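Local coordinates for protein lipase (PDB 5MAL) that hydrolyses triacylglycerols and other carboxylic esters, with a preference for medium-length acyl chains, as a secreted serine esterase of the GDSL family, at residues A201-S206 against T218-S223; V137-P142 against G186-T191; D3-G8 against L65-S70; G81-F86 against R109-Q114. One frame throughout, in Å; residues are numbered along the deposited sequence.

Interaction 1 (A201-S206 against T218-S223); sequences APWLHS and TANGQS
T218 N donates to W203 O at 2.9 Å, a nearly straight bond (161° at the hydrogen) that reaches the oxygen from well above the carbonyl plane. T218 also caps the helix it precedes, since its OG1 accepts from G221 N at 3.0 Å. OG1 lies between the backbone N and the carbonyl carbon (chi1 65°), which turns it back over the first helical turn. A water joins OG1 to P202 O, donating to that carbonyl at 2.8 Å. The same W203 O receives a CA-H...O contact from G221 CA at 3.5 Å; a CB on G221 would collide with this oxygen, hence glycine. Packing surrounds these bonds. The CG2 methyl of T218 sits squarely over the H205 ring, 4.0 Å from its centroid, while H205 NE2 is bonded to G16 O. N220 CB makes an off-centre CH-pi contact with the five-membered ring of W203, its amide tilted 45° to the indole. Separately, the H195 ring stacks on W203. Replacing W203 by alanine takes the indole away, and H195 is then likely to lose its stacking partner and a gap to open beside N220. Threonine suits the cap because its hydroxyl serves helix and water while its methyl packs. The chemistry thus ties the loop to T218, two residues after H216, the probable catalytic histidine, whose backbone also bonds H205.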
loop_
_atom_site.group_PDB
_atom_site.type_symbol
_atom_site.label_atom_id
_atom_site.label_comp_id
_atom_site.label_asym_id
_atom_site.label_seq_id
_atom_site.Cartn_x
_atom_site.Cartn_y
_atom_site.Cartn_z
ATOM N N ALA A 201 -9.668 3.598 -17.347
ATOM C CA ALA A 201 -8.556 2.666 -17.465
ATOM C C ALA A 201 -8.088 2.181 -16.093
ATOM O O ALA A 201 -6.893 2.274 -15.785
ATOM C CB ALA A 201 -7.400 3.327 -18.205
ATOM N N PRO A 202 -9.017 1.653 -15.277
ATOM C CA PRO A 202 -8.672 1.392 -13.877
ATOM C C PRO A 202 -7.557 0.361 -13.726
ATOM O O PRO A 202 -7.542 -0.664 -14.415
ATOM C CB PRO A 202 -9.989 0.882 -13.280
ATOM C CG PRO A 202 -10.710 0.267 -14.451
ATOM C CD PRO A 202 -10.380 1.188 -15.599
ATOM N N TRP A 203 -6.613 0.686 -12.844
ATOM C CA TRP A 203 -5.588 -0.243 -12.393
ATOM C C TRP A 203 -5.860 -0.663 -10.967
ATOM O O TRP A 203 -4.983 -1.212 -10.297
ATOM C CB TRP A 203 -4.205 0.381 -12.463
ATOM C CG TRP A 203 -3.648 0.425 -13.825
ATOM C CD1 TRP A 203 -4.183 -0.136 -14.966
ATOM C CD2 TRP A 203 -2.429 1.050 -14.215
ATOM N NE1 TRP A 203 -3.363 0.123 -16.036
ATOM C CE2 TRP A 203 -2.279 0.846 -15.603
ATOM C CE3 TRP A 203 -1.449 1.769 -13.527
ATOM C CZ2 TRP A 203 -1.185 1.340 -16.312
ATOM C CZ3 TRP A 203 -0.364 2.266 -14.237
ATOM C CH2 TRP A 203 -0.243 2.050 -15.611
ATOM N N LEU A 204 -7.061 -0.339 -10.501
ATOM C CA LEU A 204 -7.545 -0.768 -9.200
ATOM C C LEU A 204 -8.801 -1.558 -9.412
ATOM O O LEU A 204 -9.572 -1.253 -10.320
ATOM C CB LEU A 204 -7.865 0.422 -8.299
ATOM C CG LEU A 204 -6.725 1.388 -8.024
ATOM C CD1 LEU A 204 -7.306 2.692 -7.483
ATOM C CD2 LEU A 204 -5.789 0.739 -7.031
ATOM N N HIS A 205 -9.026 -2.553 -8.565
ATOM C CA HIS A 205 -10.332 -3.189 -8.508
ATOM C C HIS A 205 -11.306 -2.215 -7.884
ATOM O O HIS A 205 -10.960 -1.509 -6.941
ATOM C CB HIS A 205 -10.301 -4.476 -7.677
ATOM C CG HIS A 205 -9.467 -5.565 -8.266
ATOM N ND1 HIS A 205 -9.926 -6.399 -9.265
ATOM C CD2 HIS A 205 -8.207 -5.973 -7.985
ATOM C CE1 HIS A 205 -8.977 -7.261 -9.586
ATOM N NE2 HIS A 205 -7.929 -7.033 -8.813
ATOM N N SER A 206 -12.526 -2.185 -8.396
ATOM C CA SER A 206 -13.565 -1.449 -7.715
ATOM C C SER A 206 -14.049 -2.322 -6.566
ATOM O O SER A 206 -13.357 -3.241 -6.137
ATOM C CB SER A 206 -14.711 -1.104 -8.658
ATOM O OG SER A 206 -15.623 -0.227 -8.013
ATOM N N THR A 218 -4.951 -4.001 -9.520
ATOM C CA THR A 218 -5.040 -5.140 -10.407
ATOM C C THR A 218 -3.629 -5.626 -10.703
ATOM O O THR A 218 -2.655 -5.019 -10.251
ATOM C CB THR A 218 -5.722 -4.764 -11.710
ATOM O OG1 THR A 218 -4.889 -3.819 -12.404
ATOM C CG2 THR A 218 -7.085 -4.137 -11.430
ATOM N N ALA A 219 -3.512 -6.693 -11.494
ATOM C CA ALA A 219 -2.199 -7.143 -11.927
ATOM C C ALA A 219 -1.479 -6.020 -12.676
ATOM O O ALA A 219 -0.288 -5.805 -12.482
ATOM C CB ALA A 219 -2.323 -8.384 -12.815
ATOM N N ASN A 220 -2.230 -5.299 -13.508
ATOM C CA ASN A 220 -1.686 -4.190 -14.288
ATOM C C ASN A 220 -1.254 -3.062 -13.338
ATOM O O ASN A 220 -0.229 -2.414 -13.547
ATOM C CB ASN A 220 -2.724 -3.694 -15.318
ATOM C CG ASN A 220 -2.090 -2.913 -16.465
ATOM O OD1 ASN A 220 -0.883 -2.708 -16.488
ATOM N ND2 ASN A 220 -2.902 -2.494 -17.429
ATOM N N GLY A 221 -2.041 -2.851 -12.292
ATOM C CA GLY A 221 -1.717 -1.867 -11.266
ATOM C C GLY A 221 -0.436 -2.204 -10.532
ATOM O O GLY A 221 0.343 -1.324 -10.186
ATOM N N GLN A 222 -0.196 -3.484 -10.284
ATOM C CA GLN A 222 1.036 -3.843 -9.609
ATOM C C GLN A 222 2.223 -3.688 -10.545
ATOM O O GLN A 222 3.263 -3.166 -10.155
ATOM C CB GLN A 222 0.960 -5.267 -9.073
ATOM C CG GLN A 222 0.100 -5.410 -7.828
ATOM C CD GLN A 222 0.750 -4.760 -6.609
ATOM O OE1 GLN A 222 1.960 -4.510 -6.593
ATOM N NE2 GLN A 222 -0.055 -4.489 -5.586
ATOM N N SER A 223 2.057 -4.134 -11.785
ATOM C CA SER A 223 3.173 -4.212 -12.717
ATOM C C SER A 223 3.531 -2.858 -13.313
ATOM O O SER A 223 4.695 -2.600 -13.615
ATOM C CB SER A 223 2.862 -5.215 -13.836
ATOM O OG SER A 223 1.797 -4.773 -14.650
HETATM O O HOH W 1 -6.295 -3.189 -14.711
#

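Interaction 2 (V137-P142 against G186-T191); sequences VVLGYP and GDVNTT
G186 lies in register beside L139 as a parallel bridge, gripped through both of its backbone polar atoms. Its N donates to V138 O at a short 2.6 Å, and G186 O accepts from G140 N at 2.9 Å. L139 CA adds a CA-H...O contact to that same G186 O. A CB on G186 would come close to L139 CG, so glycine is well suited to this close pairing at the edge of the sheet. Beyond the bridge V188 takes over: its CG2 is wedged against the peptide link between Y141 and P142, 3.4 Å from Y141 C, and also touches CD of the proline ring at 3.9 Å. The other methyl of this beta-branched residue, CG1, lies loosely near L139 CD2. The amide oxygen of N189 rests on P142 CA at 3.5 Å while accepting from R143 N.

A water bridges the two chains past the last direct backbone bond, donating to Y141 O and accepting from V188 N at 2.9 Å. D187 OD1 takes N189 N at 2.9 Å, met from above the carboxylate plane, and so caps the turn into helix 189-192. Y141 OH bonds to D9 and G81, outside this contact. The two strands, joined through helix 159-180, form a beta-alpha-beta unit. Backbone bonds fix the register, and apolar packing of V188 continues the contact past the strand end, where the side chain of Y141 stands about 7 Å from those of both S10 and H216.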
loop_
_atom_site.group_PDB
_atom_site.type_symbol
_atom_site.label_atom_id
_atom_site.label_comp_id
_atom_site.label_asym_id
_atom_site.label_seq_id
_atom_site.Cartn_x
_atom_site.Cartn_y
_atom_site.Cartn_z
ATOM N N VAL A 137 12.588 2.033 0.641
ATOM C CA VAL A 137 11.610 2.697 -0.197
ATOM C C VAL A 137 10.235 2.533 0.420
ATOM O O VAL A 137 9.701 1.417 0.496
ATOM C CB VAL A 137 11.577 2.126 -1.620
ATOM C CG1 VAL A 137 10.697 3.013 -2.509
ATOM C CG2 VAL A 137 12.977 2.002 -2.184
ATOM N N VAL A 138 9.663 3.640 0.861
ATOM C CA VAL A 138 8.281 3.628 1.320
ATOM C C VAL A 138 7.401 4.003 0.144
ATOM O O VAL A 138 7.623 5.021 -0.504
ATOM C CB VAL A 138 8.044 4.603 2.467
ATOM C CG1 VAL A 138 6.590 4.502 2.915
ATOM C CG2 VAL A 138 8.987 4.303 3.615
ATOM N N LEU A 139 6.429 3.165 -0.170
ATOM C CA LEU A 139 5.554 3.465 -1.277
ATOM C C LEU A 139 4.219 3.912 -0.716
ATOM O O LEU A 139 3.765 3.407 0.313
ATOM C CB LEU A 139 5.397 2.260 -2.183
ATOM C CG LEU A 139 6.650 1.909 -2.993
ATOM C CD1 LEU A 139 7.585 0.958 -2.256
ATOM C CD2 LEU A 139 6.232 1.309 -4.321
ATOM N N GLY A 140 3.608 4.887 -1.368
ATOM C CA GLY A 140 2.325 5.386 -0.916
ATOM C C GLY A 140 1.159 4.557 -1.437
ATOM O O GLY A 140 1.336 3.440 -1.942
ATOM N N TYR A 141 -0.039 5.106 -1.288
ATOM C CA TYR A 141 -1.248 4.497 -1.819
ATOM C C TYR A 141 -1.748 5.372 -2.946
ATOM O O TYR A 141 -1.475 6.567 -2.976
ATOM C CB TYR A 141 -2.320 4.356 -0.737
ATOM C CG TYR A 141 -1.905 3.510 0.434
ATOM C CD1 TYR A 141 -2.128 2.146 0.439
ATOM C CD2 TYR A 141 -1.277 4.083 1.539
ATOM C CE1 TYR A 141 -1.741 1.357 1.518
ATOM C CE2 TYR A 141 -0.888 3.311 2.622
ATOM C CZ TYR A 141 -1.127 1.955 2.614
ATOM O OH TYR A 141 -0.750 1.168 3.676
ATOM N N PRO A 142 -2.485 4.784 -3.893
ATOM C CA PRO A 142 -2.987 5.637 -4.967
ATOM C C PRO A 142 -4.265 6.320 -4.516
ATOM O O PRO A 142 -4.991 5.734 -3.711
ATOM C CB PRO A 142 -3.256 4.641 -6.103
ATOM C CG PRO A 142 -3.663 3.380 -5.381
ATOM C CD PRO A 142 -2.820 3.363 -4.099
ATOM N N GLY A 186 7.945 6.683 -2.537
ATOM C CA GLY A 186 7.513 6.453 -3.896
ATOM C C GLY A 186 6.045 6.815 -4.003
ATOM O O GLY A 186 5.168 6.141 -3.445
ATOM N N ASP A 187 5.780 7.914 -4.694
ATOM C CA ASP A 187 4.414 8.382 -4.894
ATOM C C ASP A 187 3.791 7.620 -6.055
ATOM O O ASP A 187 4.167 7.822 -7.209
ATOM C CB ASP A 187 4.413 9.885 -5.172
ATOM C CG ASP A 187 3.025 10.435 -5.433
ATOM O OD1 ASP A 187 2.033 9.688 -5.298
ATOM O OD2 ASP A 187 2.930 11.638 -5.762
ATOM N N VAL A 188 2.831 6.751 -5.773
ATOM C CA VAL A 188 2.317 5.927 -6.862
ATOM C C VAL A 188 1.238 6.638 -7.674
ATOM O O VAL A 188 0.764 6.107 -8.670
ATOM C CB VAL A 188 1.781 4.574 -6.351
ATOM C CG1 VAL A 188 2.937 3.754 -5.767
ATOM C CG2 VAL A 188 0.652 4.759 -5.339
ATOM N N ASN A 189 0.876 7.855 -7.286
ATOM C CA ASN A 189 -0.012 8.641 -8.129
ATOM C C ASN A 189 0.683 9.055 -9.409
ATOM O O ASN A 189 0.036 9.438 -10.383
ATOM C CB ASN A 189 -0.508 9.873 -7.390
ATOM C CG ASN A 189 -1.510 9.533 -6.340
ATOM O OD1 ASN A 189 -2.413 8.733 -6.577
ATOM N ND2 ASN A 189 -1.359 10.124 -5.164
ATOM N N THR A 190 2.007 8.982 -9.415
ATOM C CA THR A 190 2.738 9.345 -10.615
ATOM C C THR A 190 2.364 8.371 -11.729
ATOM O O THR A 190 2.302 8.740 -12.902
ATOM C CB THR A 190 4.250 9.348 -10.379
ATOM O OG1 THR A 190 4.664 8.079 -9.863
ATOM C CG2 THR A 190 4.616 10.427 -9.376
ATOM N N THR A 191 2.082 7.132 -11.352
ATOM C CA THR A 191 1.756 6.107 -12.342
ATOM C C THR A 191 0.268 5.793 -12.399
ATOM O O THR A 191 -0.234 5.418 -13.455
ATOM C CB THR A 191 2.497 4.806 -12.067
ATOM O OG1 THR A 191 2.315 4.454 -10.691
ATOM C CG2 THR A 191 3.997 4.965 -12.360
HETATM O O HOH W 2 1.307 7.353 -3.362
#

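Interaction 3 (D3-G8 against L65-S70); sequences DYVALG and LTPVNS
V5 and L7 meet L65, P67 and V68 through apolar side chains, where strand 3-8, the first in the chain, packs on the loop after helix 57-64. In the closest of these methyl contacts V5 CG1 lies 3.6 Å from V68 CG2, the two side chains crossing at about a right angle. CG1 also touches the proline ring at P67 CG, 4.0 Å away. Further along, L7 CD1 meets L65 CD2 at 3.7 Å, again nearly perpendicular, and L7 CD2 approaches V68 CG2.

One contact is of another kind: V5 CG2 packs against the carbonyl oxygen P67 O at 3.5 Å. With V5 CG1 trans to the backbone N (chi1 -179°), its two methyls divide the work, one for the side chains and one for the carbonyl. Trimming V5 to an alanine removes both methyls and would probably open a gap against P67 and V68.

Backbone bonding shapes the partner. V68 N donates to L65 O at 2.8 Å, closing a type I turn that presents L65, P67 and V68 to the strand. Helix 98-130 touches L7 and L65 as well. Branched aliphatics and a proline ring suit a seam whose cohesion is dispersive and hydrophobic; it joins the loop to strand 3-8, with the nucleophile S10 two residues past G8.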
loop_
_atom_site.group_PDB
_atom_site.type_symbol
_atom_site.label_atom_id
_atom_site.label_comp_id
_atom_site.label_asym_id
_atom_site.label_seq_id
_atom_site.Cartn_x
_atom_site.Cartn_y
_atom_site.Cartn_z
ATOM N N ASP A 3 19.831 -8.679 -0.870
ATOM C CA ASP A 3 18.885 -8.979 0.199
ATOM C C ASP A 3 17.812 -7.924 0.238
ATOM O O ASP A 3 18.038 -6.807 0.674
ATOM C CB ASP A 3 19.577 -9.083 1.552
ATOM C CG ASP A 3 20.472 -10.288 1.642
ATOM O OD1 ASP A 3 19.944 -11.392 1.883
ATOM O OD2 ASP A 3 21.691 -10.136 1.453
ATOM N N TYR A 4 16.646 -8.324 -0.234
ATOM C CA TYR A 4 15.490 -7.461 -0.360
ATOM C C TYR A 4 14.434 -7.953 0.612
ATOM O O TYR A 4 14.001 -9.102 0.532
ATOM C CB TYR A 4 14.992 -7.497 -1.809
ATOM C CG TYR A 4 13.662 -6.826 -2.081
ATOM C CD1 TYR A 4 13.246 -5.709 -1.357
ATOM C CD2 TYR A 4 12.815 -7.314 -3.085
ATOM C CE1 TYR A 4 12.021 -5.082 -1.643
ATOM C CE2 TYR A 4 11.593 -6.709 -3.348
ATOM C CZ TYR A 4 11.208 -5.596 -2.631
ATOM O OH TYR A 4 10.005 -4.989 -2.895
ATOM N N VAL A 5 14.045 -7.107 1.557
ATOM C CA VAL A 5 12.888 -7.443 2.380
ATOM C C VAL A 5 11.710 -6.581 1.975
ATOM O O VAL A 5 11.799 -5.352 1.974
ATOM C CB VAL A 5 13.137 -7.245 3.863
ATOM C CG1 VAL A 5 11.881 -7.632 4.649
ATOM C CG2 VAL A 5 14.352 -8.081 4.320
ATOM N N ALA A 6 10.605 -7.233 1.641
ATOM C CA ALA A 6 9.400 -6.510 1.262
ATOM C C ALA A 6 8.351 -6.653 2.351
ATOM O O ALA A 6 7.788 -7.723 2.561
ATOM C CB ALA A 6 8.878 -7.013 -0.059
ATOM N N LEU A 7 8.109 -5.543 3.033
ATOM C CA LEU A 7 7.182 -5.457 4.152
ATOM C C LEU A 7 5.876 -4.840 3.738
ATOM O O LEU A 7 5.775 -4.223 2.682
ATOM C CB LEU A 7 7.756 -4.573 5.259
ATOM C CG LEU A 7 9.182 -4.840 5.692
ATOM C CD1 LEU A 7 9.600 -3.647 6.505
ATOM C CD2 LEU A 7 9.203 -6.128 6.500
ATOM N N GLY A 8 4.891 -4.948 4.614
ATOM C CA GLY A 8 3.717 -4.127 4.462
ATOM C C GLY A 8 2.411 -4.867 4.445
ATOM O O GLY A 8 2.312 -5.996 4.947
ATOM N N LEU A 65 9.295 -8.166 10.534
ATOM C CA LEU A 65 10.650 -7.622 10.496
ATOM C C LEU A 65 11.729 -8.683 10.689
ATOM O O LEU A 65 12.919 -8.375 10.623
ATOM C CB LEU A 65 10.808 -6.527 11.543
ATOM C CG LEU A 65 9.939 -5.287 11.332
ATOM C CD1 LEU A 65 10.056 -4.369 12.523
ATOM C CD2 LEU A 65 10.320 -4.552 10.048
ATOM N N THR A 66 11.322 -9.930 10.904
ATOM C CA THR A 66 12.272 -11.003 11.197
ATOM C C THR A 66 13.497 -11.072 10.253
ATOM O O THR A 66 14.631 -11.171 10.733
ATOM C CB THR A 66 11.554 -12.366 11.218
ATOM O OG1 THR A 66 10.557 -12.346 12.248
ATOM C CG2 THR A 66 12.529 -13.496 11.481
ATOM N N PRO A 67 13.292 -10.980 8.923
ATOM C CA PRO A 67 14.465 -11.063 8.043
ATOM C C PRO A 67 15.181 -9.737 7.799
ATOM O O PRO A 67 16.096 -9.674 6.967
ATOM C CB PRO A 67 13.865 -11.588 6.733
ATOM C CG PRO A 67 12.496 -10.999 6.711
ATOM C CD PRO A 67 12.031 -10.934 8.154
ATOM N N VAL A 68 14.764 -8.684 8.491
ATOM C CA VAL A 68 15.405 -7.387 8.340
ATOM C C VAL A 68 16.601 -7.334 9.273
ATOM O O VAL A 68 16.444 -7.420 10.480
ATOM C CB VAL A 68 14.445 -6.236 8.664
ATOM C CG1 VAL A 68 15.160 -4.907 8.567
ATOM C CG2 VAL A 68 13.249 -6.288 7.720
ATOM N N ASN A 69 17.796 -7.203 8.719
ATOM C CA ASN A 69 18.993 -7.223 9.548
ATOM C C ASN A 69 20.133 -6.495 8.848
ATOM O O ASN A 69 19.919 -5.835 7.827
ATOM C CB ASN A 69 19.372 -8.667 9.892
ATOM C CG ASN A 69 19.539 -9.529 8.664
ATOM O OD1 ASN A 69 20.215 -9.148 7.709
ATOM N ND2 ASN A 69 18.901 -10.688 8.671
ATOM N N SER A 70 21.343 -6.588 9.392
ATOM C CA SER A 70 22.432 -5.787 8.848
ATOM C C SER A 70 22.745 -6.160 7.399
ATOM O O SER A 70 23.272 -5.347 6.644
ATOM C CB SER A 70 23.686 -5.910 9.718
ATOM O OG SER A 70 23.987 -7.262 9.976
#

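Interaction 4 (G81-F86 against R109-Q114); sequences GNDAGF and RAYIQQ
D83, A84 and F86 pack against Y111 and I112 in a mostly apolar, buried contact between the loop after strand 74-78 and the long helix 98-130. Y111 supplies the broadest surface. The carbonyl oxygen of D83 sits over one face of its ring, 3.1 Å above the plane and displaced toward the rim, where Y111 CZ is the nearest atom. Beside it D83 CB touches Y111 CE1 at 3.7 Å, and A84 CA approaches Y111 CD1 at 3.6 Å. The Y111 ring reaches this loop because CG is turned opposite the backbone N (chi1 -167°), which projects it out from the helix.

The phenol and the carboxylate are linked by a water that donates to D83 OD2 at 2.7 Å and more distantly to Y111 OH. Each also has a direct partner, T57 for D83 and Q119 for Y111. On the other flank A84 CB lies 3.5 Å from I112 CG1; a small methyl fits where the loop comes so near the helix. The tip of I112, CD1, reaches F86 CE1 at 3.5 Å, the side chains crossing at about a right angle.

The loop is itself braced by F86 N, which donates to G81 O at 3.0 Å, and by G85, whose positive phi favours glycine just before helix 86-96. G81, N82 and D83 belong to the GxND block of SGNH hydrolases, whose asparagine helps form the oxyanion hole in relatives and probably does so here. Aromatic and aliphatic packing, with polar ends tied separately, thus backs this probable oxyanion-hole loop against helix 98-130.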
loop_
_atom_site.group_PDB
_atom_site.type_symbol
_atom_site.label_atom_id
_atom_site.label_comp_id
_atom_site.label_asym_id
_atom_site.label_seq_id
_atom_site.Cartn_x
_atom_site.Cartn_y
_atom_site.Cartn_z
ATOM N N GLY A 81 -2.446 2.052 5.960
ATOM C CA GLY A 81 -3.827 2.042 5.518
ATOM C C GLY A 81 -4.725 1.292 6.488
ATOM O O GLY A 81 -5.796 1.764 6.847
ATOM N N ASN A 82 -4.288 0.118 6.918
ATOM C CA ASN A 82 -5.109 -0.694 7.807
ATOM C C ASN A 82 -5.169 -0.109 9.205
ATOM O O ASN A 82 -6.164 -0.269 9.914
ATOM C CB ASN A 82 -4.580 -2.123 7.848
ATOM C CG ASN A 82 -4.981 -2.915 6.611
ATOM O OD1 ASN A 82 -6.156 -2.949 6.244
ATOM N ND2 ASN A 82 -4.012 -3.533 5.959
ATOM N N ASP A 83 -4.098 0.564 9.610
ATOM C CA ASP A 83 -4.100 1.270 10.883
ATOM C C ASP A 83 -5.213 2.309 10.887
ATOM O O ASP A 83 -5.880 2.518 11.894
ATOM C CB ASP A 83 -2.755 1.940 11.139
ATOM C CG ASP A 83 -1.620 0.942 11.202
ATOM O OD1 ASP A 83 -1.209 0.461 10.142
ATOM O OD2 ASP A 83 -1.155 0.620 12.316
ATOM N N ALA A 84 -5.418 2.939 9.737
ATOM C CA ALA A 84 -6.410 3.990 9.612
ATOM C C ALA A 84 -7.783 3.391 9.301
ATOM O O ALA A 84 -8.777 4.107 9.222
ATOM C CB ALA A 84 -5.993 4.979 8.536
ATOM N N GLY A 85 -7.824 2.071 9.146
ATOM C CA GLY A 85 -9.062 1.353 8.893
ATOM C C GLY A 85 -9.621 1.564 7.500
ATOM O O GLY A 85 -10.824 1.769 7.338
ATOM N N PHE A 86 -8.763 1.500 6.485
ATOM C CA PHE A 86 -9.199 1.749 5.112
ATOM C C PHE A 86 -10.157 0.687 4.584
ATOM O O PHE A 86 -11.180 1.019 3.986
ATOM C CB PHE A 86 -7.998 1.850 4.170
ATOM C CG PHE A 86 -7.498 3.252 3.982
ATOM C CD1 PHE A 86 -7.859 4.249 4.870
ATOM C CD2 PHE A 86 -6.665 3.572 2.923
ATOM C CE1 PHE A 86 -7.398 5.543 4.706
ATOM C CE2 PHE A 86 -6.202 4.861 2.754
ATOM C CZ PHE A 86 -6.571 5.850 3.645
ATOM N N ARG A 109 -9.464 9.781 8.452
ATOM C CA ARG A 109 -8.547 10.869 8.144
ATOM C C ARG A 109 -7.993 11.484 9.420
ATOM O O ARG A 109 -6.847 11.923 9.449
ATOM C CB ARG A 109 -9.230 11.937 7.297
ATOM C CG ARG A 109 -9.493 11.479 5.874
ATOM C CD ARG A 109 -10.085 12.600 5.069
ATOM N NE ARG A 109 -9.100 13.651 4.866
ATOM C CZ ARG A 109 -9.391 14.872 4.439
ATOM N NH1 ARG A 109 -10.654 15.204 4.181
ATOM N NH2 ARG A 109 -8.421 15.759 4.275
ATOM N N ALA A 110 -8.805 11.512 10.472
ATOM C CA ALA A 110 -8.309 11.969 11.765
ATOM C C ALA A 110 -7.194 11.040 12.223
ATOM O O ALA A 110 -6.178 11.496 12.745
ATOM C CB ALA A 110 -9.423 12.016 12.789
ATOM N N TYR A 111 -7.384 9.739 12.004
ATOM C CA TYR A 111 -6.386 8.748 12.381
ATOM C C TYR A 111 -5.089 8.981 11.641
ATOM O O TYR A 111 -4.014 9.045 12.240
ATOM C CB TYR A 111 -6.869 7.330 12.099
ATOM C CG TYR A 111 -5.996 6.291 12.768
ATOM C CD1 TYR A 111 -4.762 5.927 12.229
ATOM C CD2 TYR A 111 -6.399 5.687 13.947
ATOM C CE1 TYR A 111 -3.961 4.984 12.850
ATOM C CE2 TYR A 111 -5.609 4.737 14.568
ATOM C CZ TYR A 111 -4.392 4.397 14.025
ATOM O OH TYR A 111 -3.615 3.457 14.667
ATOM N N ILE A 112 -5.204 9.074 10.324
ATOM C CA ILE A 112 -4.063 9.327 9.465
ATOM C C ILE A 112 -3.268 10.548 9.887
ATOM O O ILE A 112 -2.041 10.497 9.988
ATOM C CB ILE A 112 -4.514 9.525 8.030
ATOM C CG1 ILE A 112 -5.068 8.210 7.477
ATOM C CG2 ILE A 112 -3.375 10.058 7.192
ATOM C CD1 ILE A 112 -5.963 8.383 6.258
ATOM N N GLN A 113 -3.969 11.653 10.121
ATOM C CA GLN A 113 -3.301 12.918 10.381
ATOM C C GLN A 113 -2.667 12.948 11.772
ATOM O O GLN A 113 -1.605 13.537 11.967
ATOM C CB GLN A 113 -4.292 14.074 10.229
ATOM C CG GLN A 113 -4.907 14.168 8.827
ATOM C CD GLN A 113 -6.027 15.197 8.725
ATOM O OE1 GLN A 113 -6.250 15.988 9.646
ATOM N NE2 GLN A 113 -6.740 15.189 7.602
ATOM N N GLN A 114 -3.315 12.284 12.726
ATOM C CA GLN A 114 -2.972 12.424 14.144
ATOM C C GLN A 114 -2.221 11.227 14.723
ATOM O O GLN A 114 -1.167 11.374 15.355
ATOM C CB GLN A 114 -4.248 12.657 14.947
ATOM C CG GLN A 114 -4.953 13.956 14.599
ATOM C CD GLN A 114 -6.391 14.000 15.089
ATOM O OE1 GLN A 114 -6.770 13.288 16.018
ATOM N NE2 GLN A 114 -7.208 14.833 14.447
HETATM O O HOH W 3 -2.613 0.361 14.592
#

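Overall arrangement
Interactions 2 and 3 reach the same parallel sheet, their centres about 20 Å apart, whereas interactions 1 and 4 lie on opposite sides of the centre of the chain, about 23 Å from each other. Interaction 2 touches both of these. Toward interaction 1, L204 CD2 packs on P142 CG at 3.8 Å. Toward interaction 4, Y141 OH and G81 N lie 3.0 Å apart, a probable hydrogen bond. Interactions 1, 2 and 4 each bring a side chain near S10 and H216, the probable catalytic pair: the side chain of H205 is about 5 Å from that of H216, and that of F86 about 8 Å from that of S10. Interaction 3 touches none of the others; its nearest atoms come within about 6 Å of interaction 2.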